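Local atomic coordinates of D-mannose isomerase (Marinomonas mediterranea, PDB entry 5X32), a protein that catalyses the reversible isomerization of D-mannose to D-fructose and, less efficiently, acts on D-lyxose, but does not use D-glucose. Residues G114-I119 with C180-S185; D197-L202 with L260-R265. All coordinates share one frame; numbering follows the deposited sequence.

Overall arrangement
Both contacts join helices of one (alpha/alpha)6 barrel. In interaction 1 two inner helices, 112-127 and 173-190, lie side by side. Interaction 2 sets the outer helix 193-212 against the inner helix 249-265. Their centres are about 13 Å apart. Helix 173-190 links them: Leu183 CD1 packs on Arg198 CG, and Met184 SD lies 3.5 Å from Leu262 CD2. Interaction 1 is nearer the middle of the chain, with its centre about 10 Å from the chain centre against about 16 Å for interaction 2. The side chain of Ala116 is about 11 Å from that of His380, probably a proton donor/acceptor in catalysis. Interaction 2 lies away from the annotated sites.

Interaction 1: residues G114-I119 with C180-S185; sequences GLAFVI and CEALMS
Ala182 points its methyl group toward helix 112-127, between Ala116 and Ile119. These two residues lie about one turn apart on that helix. Ala182 CB meets the backbone of the turn, 3.4 Å from Ala116 O. It also lies beside the Ala116 side chain, with the two CB atoms 4.3 Å apart. Ala116 CB does not point directly across, so the Ala182 methyl comes end-on to the flank of the Ala116 methyl. Ile119 reaches over from the next turn. Its CG2 branch stands opposite the backbone N about the first torsion (chi1 -76° for CG1), which directs it at the second helix. CG2 touches Ala182 CB at 4.0 Å and also comes close to the backbone oxygen of the same alanine. The other branch, CG1 with CD1, takes a different course. Its tip meets Leu183 CD2 at 4.5 Å, a looser apolar contact.

No hydrogen bond crosses between the segments. Segments 114-119 and 180-185 run nearly parallel, at 17°, and their axes come within 8.4 Å; the small alanines allow this close approach. Parallel neighbours of this kind form the inner ring of the (alpha/alpha)6 barrel of the N-acylglucosamine 2-epimerase family.

Beside the apolar contact, Glu181 OE1 is hydrogen-bonded to His178 ND1, and the ring of Phe117 meets that of Tyr379 edge-to-face. On the outer side, Ile119 packs on Thr140 and Leu144 of helix 133-147, while Leu183 packs on Tyr195 and Leu202 of helix 193-212.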
ATOM      1  N   GLY A 114       3.300  10.354   2.301  1.00 51.26           N
ATOM      2  CA  GLY A 114       2.019  10.947   2.615  1.00 48.44           C
ATOM      3  C   GLY A 114       1.376  11.547   1.385  1.00 49.02           C
ATOM      4  O   GLY A 114       0.214  11.280   1.094  1.00 42.11           O
ATOM      5  N   LEU A 115       2.137  12.344   0.645  1.00 53.11           N
ATOM      6  CA  LEU A 115       1.604  12.989  -0.554  1.00 57.42           C
ATOM      7  C   LEU A 115       1.093  11.955  -1.571  1.00 56.96           C
ATOM      8  O   LEU A 115       0.041  12.151  -2.192  1.00 55.44           O
ATOM      9  CB  LEU A 115       2.672  13.888  -1.185  1.00 60.32           C
ATOM     10  CG  LEU A 115       2.940  15.221  -0.473  1.00 57.90           C
ATOM     11  CD1 LEU A 115       3.940  16.038  -1.274  1.00 56.90           C
ATOM     12  CD2 LEU A 115       1.662  16.019  -0.214  1.00 54.43           C
ATOM     13  N   ALA A 116       1.822  10.848  -1.715  1.00 51.73           N
ATOM     14  CA  ALA A 116       1.371   9.774  -2.590  1.00 56.35           C
ATOM     15  C   ALA A 116       0.007   9.313  -2.123  1.00 48.54           C
ATOM     16  O   ALA A 116      -0.928   9.232  -2.914  1.00 51.31           O
ATOM     17  CB  ALA A 116       2.377   8.598  -2.619  1.00 50.61           C
ATOM     18  N   PHE A 117      -0.146   9.067  -0.831  1.00 51.12           N
ATOM     19  CA  PHE A 117      -1.447   8.562  -0.404  1.00 50.91           C
ATOM     20  C   PHE A 117      -2.543   9.638  -0.490  1.00 53.86           C
ATOM     21  O   PHE A 117      -3.735   9.319  -0.642  1.00 49.80           O
ATOM     22  CB  PHE A 117      -1.361   7.964   0.994  1.00 50.51           C
ATOM     23  CG  PHE A 117      -1.023   6.507   0.981  1.00 45.99           C
ATOM     24  CD1 PHE A 117      -1.948   5.584   0.539  1.00 44.07           C
ATOM     25  CD2 PHE A 117       0.216   6.061   1.404  1.00 50.43           C
ATOM     26  CE1 PHE A 117      -1.641   4.235   0.503  1.00 48.00           C
ATOM     27  CE2 PHE A 117       0.533   4.708   1.371  1.00 54.75           C
ATOM     28  CZ  PHE A 117      -0.404   3.795   0.928  1.00 51.58           C
ATOM     29  N   VAL A 118      -2.142  10.911  -0.431  1.00 56.57           N
ATOM     30  CA  VAL A 118      -3.077  12.010  -0.623  1.00 50.91           C
ATOM     31  C   VAL A 118      -3.613  11.971  -2.064  1.00 53.59           C
ATOM     32  O   VAL A 118      -4.834  12.059  -2.289  1.00 53.09           O
ATOM     33  CB  VAL A 118      -2.420  13.379  -0.327  1.00 57.66           C
ATOM     34  CG1 VAL A 118      -3.302  14.529  -0.833  1.00 51.77           C
ATOM     35  CG2 VAL A 118      -2.206  13.543   1.166  1.00 56.72           C
ATOM     36  N   ILE A 119      -2.710  11.783  -3.028  1.00 50.81           N
ATOM     37  CA  ILE A 119      -3.102  11.607  -4.427  1.00 51.77           C
ATOM     38  C   ILE A 119      -3.994  10.378  -4.622  1.00 54.76           C
ATOM     39  O   ILE A 119      -5.008  10.444  -5.320  1.00 56.29           O
ATOM     40  CB  ILE A 119      -1.862  11.496  -5.342  1.00 57.10           C
ATOM     41  CG1 ILE A 119      -1.236  12.875  -5.536  1.00 62.03           C
ATOM     42  CG2 ILE A 119      -2.228  10.916  -6.703  1.00 59.62           C
ATOM     43  CD1 ILE A 119       0.044  12.861  -6.304  1.00 56.45           C
ATOM     44  N   CYS A 180       4.288   5.616  -7.485  1.00 51.95           N
ATOM     45  CA  CYS A 180       3.991   4.947  -8.739  1.00 49.69           C
ATOM     46  C   CYS A 180       2.584   4.407  -8.747  1.00 50.14           C
ATOM     47  O   CYS A 180       1.804   4.645  -9.686  1.00 53.77           O
ATOM     48  CB  CYS A 180       4.983   3.802  -8.966  1.00 53.33           C
ATOM     49  SG  CYS A 180       4.486   2.614 -10.252  1.00 55.05           S
ATOM     50  N   GLU A 181       2.240   3.737  -7.656  1.00 51.98           N
ATOM     51  CA  GLU A 181       0.901   3.195  -7.497  1.00 52.35           C
ATOM     52  C   GLU A 181      -0.188   4.265  -7.561  1.00 59.70           C
ATOM     53  O   GLU A 181      -1.207   4.123  -8.275  1.00 62.49           O
ATOM     54  CB  GLU A 181       0.813   2.494  -6.162  1.00 55.25           C
ATOM     55  CG  GLU A 181      -0.592   2.188  -5.736  1.00 59.82           C
ATOM     56  CD  GLU A 181      -0.703   1.973  -4.234  1.00 67.93           C
ATOM     57  OE1 GLU A 181       0.175   2.473  -3.482  1.00 70.25           O
ATOM     58  OE2 GLU A 181      -1.681   1.311  -3.808  1.00 68.05           O
ATOM     59  N   ALA A 182       0.066   5.359  -6.841  1.00 54.86           N
ATOM     60  CA  ALA A 182      -0.896   6.432  -6.714  1.00 57.09           C
ATOM     61  C   ALA A 182      -1.146   7.034  -8.073  1.00 59.24           C
ATOM     62  O   ALA A 182      -2.297   7.276  -8.460  1.00 58.14           O
ATOM     63  CB  ALA A 182      -0.391   7.494  -5.739  1.00 57.28           C
ATOM     64  N   LEU A 183      -0.063   7.230  -8.818  1.00 55.12           N
ATOM     65  CA  LEU A 183      -0.160   7.838 -10.141  1.00 60.05           C
ATOM     66  C   LEU A 183      -0.876   6.928 -11.143  1.00 66.94           C
ATOM     67  O   LEU A 183      -1.539   7.444 -12.055  1.00 67.05           O
ATOM     68  CB  LEU A 183       1.218   8.215 -10.652  1.00 60.80           C
ATOM     69  CG  LEU A 183       1.807   9.369  -9.845  1.00 64.57           C
ATOM     70  CD1 LEU A 183       3.245   9.581 -10.236  1.00 61.27           C
ATOM     71  CD2 LEU A 183       1.008  10.634 -10.063  1.00 61.97           C
ATOM     72  N   MET A 184      -0.752   5.599 -10.997  1.00 54.48           N
ATOM     73  CA  MET A 184      -1.622   4.722 -11.791  1.00 53.82           C
ATOM     74  C   MET A 184      -3.108   4.908 -11.448  1.00 62.40           C
ATOM     75  O   MET A 184      -3.974   4.915 -12.339  1.00 60.06           O
ATOM     76  CB  MET A 184      -1.255   3.265 -11.594  1.00 54.78           C
ATOM     77  CG  MET A 184       0.003   2.864 -12.323  1.00 65.14           C
ATOM     78  SD  MET A 184       0.452   1.173 -11.950  1.00 67.33           S
ATOM     79  CE  MET A 184      -0.966   0.389 -12.647  1.00 52.18           C
ATOM     80  N   SER A 185      -3.403   5.076 -10.158  1.00 60.40           N
ATOM     81  CA  SER A 185      -4.783   5.316  -9.743  1.00 57.93           C
ATOM     82  C   SER A 185      -5.294   6.623 -10.364  1.00 66.87           C
ATOM     83  O   SER A 185      -6.459   6.739 -10.791  1.00 62.26           O
ATOM     84  CB  SER A 185      -4.883   5.377  -8.221  1.00 58.66           C
ATOM     85  OG  SER A 185      -6.226   5.533  -7.792  1.00 69.37           O
TER

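Interaction 2: residues D197-L202 with L260-R265; sequences DRAKLL and LMLDKR
This is a small apolar contact between an outer helix, 193-212, and an inner helix, 249-265, of the barrel, in which Leu262 of the inner helix fits against Ala199 and Lys200 of the outer one. It buries 118 Å² in all, and Leu262 gives the larger share. The backbones stay well apart: the nearest CA atoms, those of Lys200 and Leu262, are 7.1 Å from each other.

Leu262 bridges this gap with both of its methyls. CD1 faces the backbone of the other helix, 4.1 Å from Ala199 O and close to Lys200 CA. CD2 faces two side chains, 4.2 Å from Ala199 CB and 3.9 Å from Lys200 CG. Thus the lysine contributes the root of its aliphatic chain, which passes aslant the leucine.

Further out, the Lys200 chain bends at its third torsion (chi3 39°). Its NZ makes a hydrogen bond with Ser266 OG and a salt bridge with Glu268. Both partners follow the end of helix 249-265, so the lysine stem packs on that helix and its charged tip holds the residues that come after it. Leu262 also packs on Leu196 and Ala203 of helix 193-212. On a different side, Arg265 forms a salt bridge with Asp188 of helix 173-190.

Such contact of an outer helix with an inner one is typical of the (alpha/alpha)6 barrel, in which an outer layer of helices surrounds an inner ring.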
ATOM      1  N   ASP A 197       2.748   8.342 -17.426  1.00 61.63           N
ATOM      2  CA  ASP A 197       4.140   8.458 -17.856  1.00 65.68           C
ATOM      3  C   ASP A 197       5.079   8.577 -16.651  1.00 66.47           C
ATOM      4  O   ASP A 197       6.173   7.974 -16.615  1.00 64.63           O
ATOM      5  CB  ASP A 197       4.313   9.649 -18.793  1.00 69.08           C
ATOM      6  CG  ASP A 197       3.682   9.411 -20.160  1.00 82.74           C
ATOM      7  OD1 ASP A 197       3.409   8.234 -20.497  1.00 81.16           O
ATOM      8  OD2 ASP A 197       3.420  10.404 -20.882  1.00 87.24           O
ATOM      9  N   ARG A 198       4.632   9.291 -15.626  1.00 65.66           N
ATOM     10  CA  ARG A 198       5.458   9.407 -14.427  1.00 68.97           C
ATOM     11  C   ARG A 198       5.527   8.039 -13.696  1.00 68.41           C
ATOM     12  O   ARG A 198       6.592   7.626 -13.210  1.00 60.65           O
ATOM     13  CB  ARG A 198       4.922  10.518 -13.517  1.00 60.60           C
ATOM     14  CG  ARG A 198       5.716  10.732 -12.255  1.00 64.19           C
ATOM     15  CD  ARG A 198       7.188  10.940 -12.520  1.00 68.01           C
ATOM     16  NE  ARG A 198       7.461  12.063 -13.415  1.00 71.33           N
ATOM     17  CZ  ARG A 198       7.658  13.312 -12.999  1.00 75.56           C
ATOM     18  NH1 ARG A 198       7.594  13.610 -11.709  1.00 73.26           N
ATOM     19  NH2 ARG A 198       7.900  14.275 -13.869  1.00 74.99           N
ATOM     20  N   ALA A 199       4.399   7.333 -13.637  1.00 65.34           N
ATOM     21  CA  ALA A 199       4.379   6.027 -13.000  1.00 60.72           C
ATOM     22  C   ALA A 199       5.368   5.116 -13.687  1.00 62.21           C
ATOM     23  O   ALA A 199       6.167   4.454 -13.022  1.00 60.26           O
ATOM     24  CB  ALA A 199       2.988   5.414 -13.037  1.00 60.22           C
ATOM     25  N   LYS A 200       5.368   5.115 -15.017  1.00 62.90           N
ATOM     26  CA  LYS A 200       6.288   4.220 -15.717  1.00 60.62           C
ATOM     27  C   LYS A 200       7.752   4.610 -15.546  1.00 57.46           C
ATOM     28  O   LYS A 200       8.635   3.733 -15.496  1.00 57.33           O
ATOM     29  CB  LYS A 200       5.916   4.134 -17.190  1.00 54.99           C
ATOM     30  CG  LYS A 200       4.456   3.793 -17.400  1.00 63.63           C
ATOM     31  CD  LYS A 200       4.133   3.634 -18.866  1.00 70.41           C
ATOM     32  CE  LYS A 200       5.277   2.940 -19.572  1.00 61.15           C
ATOM     33  NZ  LYS A 200       4.847   2.279 -20.823  1.00 67.48           N
ATOM     34  N   LEU A 201       8.007   5.909 -15.425  1.00 58.78           N
ATOM     35  CA  LEU A 201       9.373   6.383 -15.191  1.00 59.48           C
ATOM     36  C   LEU A 201       9.891   5.944 -13.814  1.00 61.04           C
ATOM     37  O   LEU A 201      11.046   5.521 -13.673  1.00 55.85           O
ATOM     38  CB  LEU A 201       9.442   7.905 -15.319  1.00 61.19           C
ATOM     39  CG  LEU A 201      10.808   8.561 -15.090  1.00 63.69           C
ATOM     40  CD1 LEU A 201      11.900   7.901 -15.899  1.00 50.92           C
ATOM     41  CD2 LEU A 201      10.761  10.063 -15.355  1.00 61.75           C
ATOM     42  N   LEU A 202       9.028   6.058 -12.806  1.00 62.21           N
ATOM     43  CA  LEU A 202       9.354   5.630 -11.453  1.00 57.77           C
ATOM     44  C   LEU A 202       9.607   4.126 -11.438  1.00 59.51           C
ATOM     45  O   LEU A 202      10.587   3.639 -10.844  1.00 56.25           O
ATOM     46  CB  LEU A 202       8.228   6.010 -10.490  1.00 56.76           C
ATOM     47  CG  LEU A 202       8.043   7.514 -10.312  1.00 58.90           C
ATOM     48  CD1 LEU A 202       6.823   7.853  -9.470  1.00 57.54           C
ATOM     49  CD2 LEU A 202       9.303   8.098  -9.700  1.00 61.94           C
ATOM     50  N   LEU A 260       3.106  -5.543 -13.361  1.00 55.86           N
ATOM     51  CA  LEU A 260       2.120  -6.228 -14.198  1.00 57.80           C
ATOM     52  C   LEU A 260       0.925  -5.303 -14.459  1.00 56.38           C
ATOM     53  O   LEU A 260       0.342  -5.275 -15.560  1.00 59.78           O
ATOM     54  CB  LEU A 260       1.701  -7.556 -13.554  1.00 53.67           C
ATOM     55  CG  LEU A 260       2.914  -8.481 -13.396  1.00 53.49           C
ATOM     56  CD1 LEU A 260       2.592  -9.797 -12.752  1.00 59.59           C
ATOM     57  CD2 LEU A 260       3.578  -8.727 -14.728  1.00 60.36           C
ATOM     58  N   MET A 261       0.589  -4.508 -13.456  1.00 60.00           N
ATOM     59  CA  MET A 261      -0.469  -3.527 -13.604  1.00 59.29           C
ATOM     60  C   MET A 261      -0.104  -2.473 -14.684  1.00 59.55           C
ATOM     61  O   MET A 261      -0.945  -2.069 -15.483  1.00 61.34           O
ATOM     62  CB  MET A 261      -0.737  -2.884 -12.256  1.00 56.04           C
ATOM     63  CG  MET A 261      -1.474  -3.774 -11.270  1.00 63.92           C
ATOM     64  SD  MET A 261      -1.717  -2.916  -9.698  1.00 62.58           S
ATOM     65  CE  MET A 261      -2.792  -1.553 -10.182  1.00 56.61           C
ATOM     66  N   LEU A 262       1.156  -2.061 -14.718  1.00 53.25           N
ATOM     67  CA  LEU A 262       1.637  -1.144 -15.736  1.00 57.02           C
ATOM     68  C   LEU A 262       1.687  -1.839 -17.094  1.00 61.84           C
ATOM     69  O   LEU A 262       1.416  -1.241 -18.124  1.00 65.09           O
ATOM     70  CB  LEU A 262       3.023  -0.644 -15.365  1.00 54.09           C
ATOM     71  CG  LEU A 262       3.029   0.497 -14.361  1.00 58.26           C
ATOM     72  CD1 LEU A 262       4.458   0.861 -14.048  1.00 61.28           C
ATOM     73  CD2 LEU A 262       2.252   1.695 -14.890  1.00 58.16           C
ATOM     74  N   ASP A 263       2.011  -3.124 -17.085  1.00 63.03           N
ATOM     75  CA  ASP A 263       2.127  -3.886 -18.313  1.00 63.19           C
ATOM     76  C   ASP A 263       0.764  -4.053 -18.969  1.00 66.45           C
ATOM     77  O   ASP A 263       0.691  -4.347 -20.166  1.00 66.06           O
ATOM     78  CB  ASP A 263       2.773  -5.249 -18.062  1.00 64.48           C
ATOM     79  CG  ASP A 263       3.291  -5.881 -19.335  1.00 67.69           C
ATOM     80  OD1 ASP A 263       3.346  -5.171 -20.363  1.00 70.28           O
ATOM     81  OD2 ASP A 263       3.688  -7.063 -19.297  1.00 76.36           O
ATOM     82  N   LYS A 264      -0.323  -3.901 -18.210  1.00 63.78           N
ATOM     83  CA  LYS A 264      -1.606  -3.986 -18.900  1.00 65.97           C
ATOM     84  C   LYS A 264      -2.038  -2.608 -19.373  1.00 71.90           C
ATOM     85  O   LYS A 264      -2.754  -2.490 -20.362  1.00 75.65           O
ATOM     86  CB  LYS A 264      -2.683  -4.580 -17.981  1.00 65.28           C
ATOM     87  CG  LYS A 264      -4.140  -4.009 -18.101  1.00 87.53           C
ATOM     88  CD  LYS A 264      -4.869  -4.076 -19.459  1.00 82.70           C
ATOM     89  CE  LYS A 264      -6.374  -3.853 -19.276  1.00 90.84           C
ATOM     90  NZ  LYS A 264      -6.685  -2.507 -18.611  1.00 88.05           N
ATOM     91  N   ARG A 265      -1.526  -1.555 -18.758  1.00 70.35           N
ATOM     92  CA  ARG A 265      -1.922  -0.221 -19.184  1.00 66.60           C
ATOM     93  C   ARG A 265      -1.074   0.283 -20.336  1.00 69.97           C
ATOM     94  O   ARG A 265      -1.593   0.735 -21.355  1.00 74.36           O
ATOM     95  CB  ARG A 265      -1.859   0.750 -18.008  1.00 66.07           C
ATOM     96  CG  ARG A 265      -2.557   0.201 -16.803  1.00 68.42           C
ATOM     97  CD  ARG A 265      -2.734   1.206 -15.683  1.00 70.37           C
ATOM     98  NE  ARG A 265      -3.222   0.536 -14.485  1.00 67.64           N
ATOM     99  CZ  ARG A 265      -4.425  -0.011 -14.356  1.00 70.68           C
ATOM    100  NH1 ARG A 265      -5.294   0.029 -15.356  1.00 81.42           N
ATOM    101  NH2 ARG A 265      -4.766  -0.600 -13.217  1.00 68.89           N
TER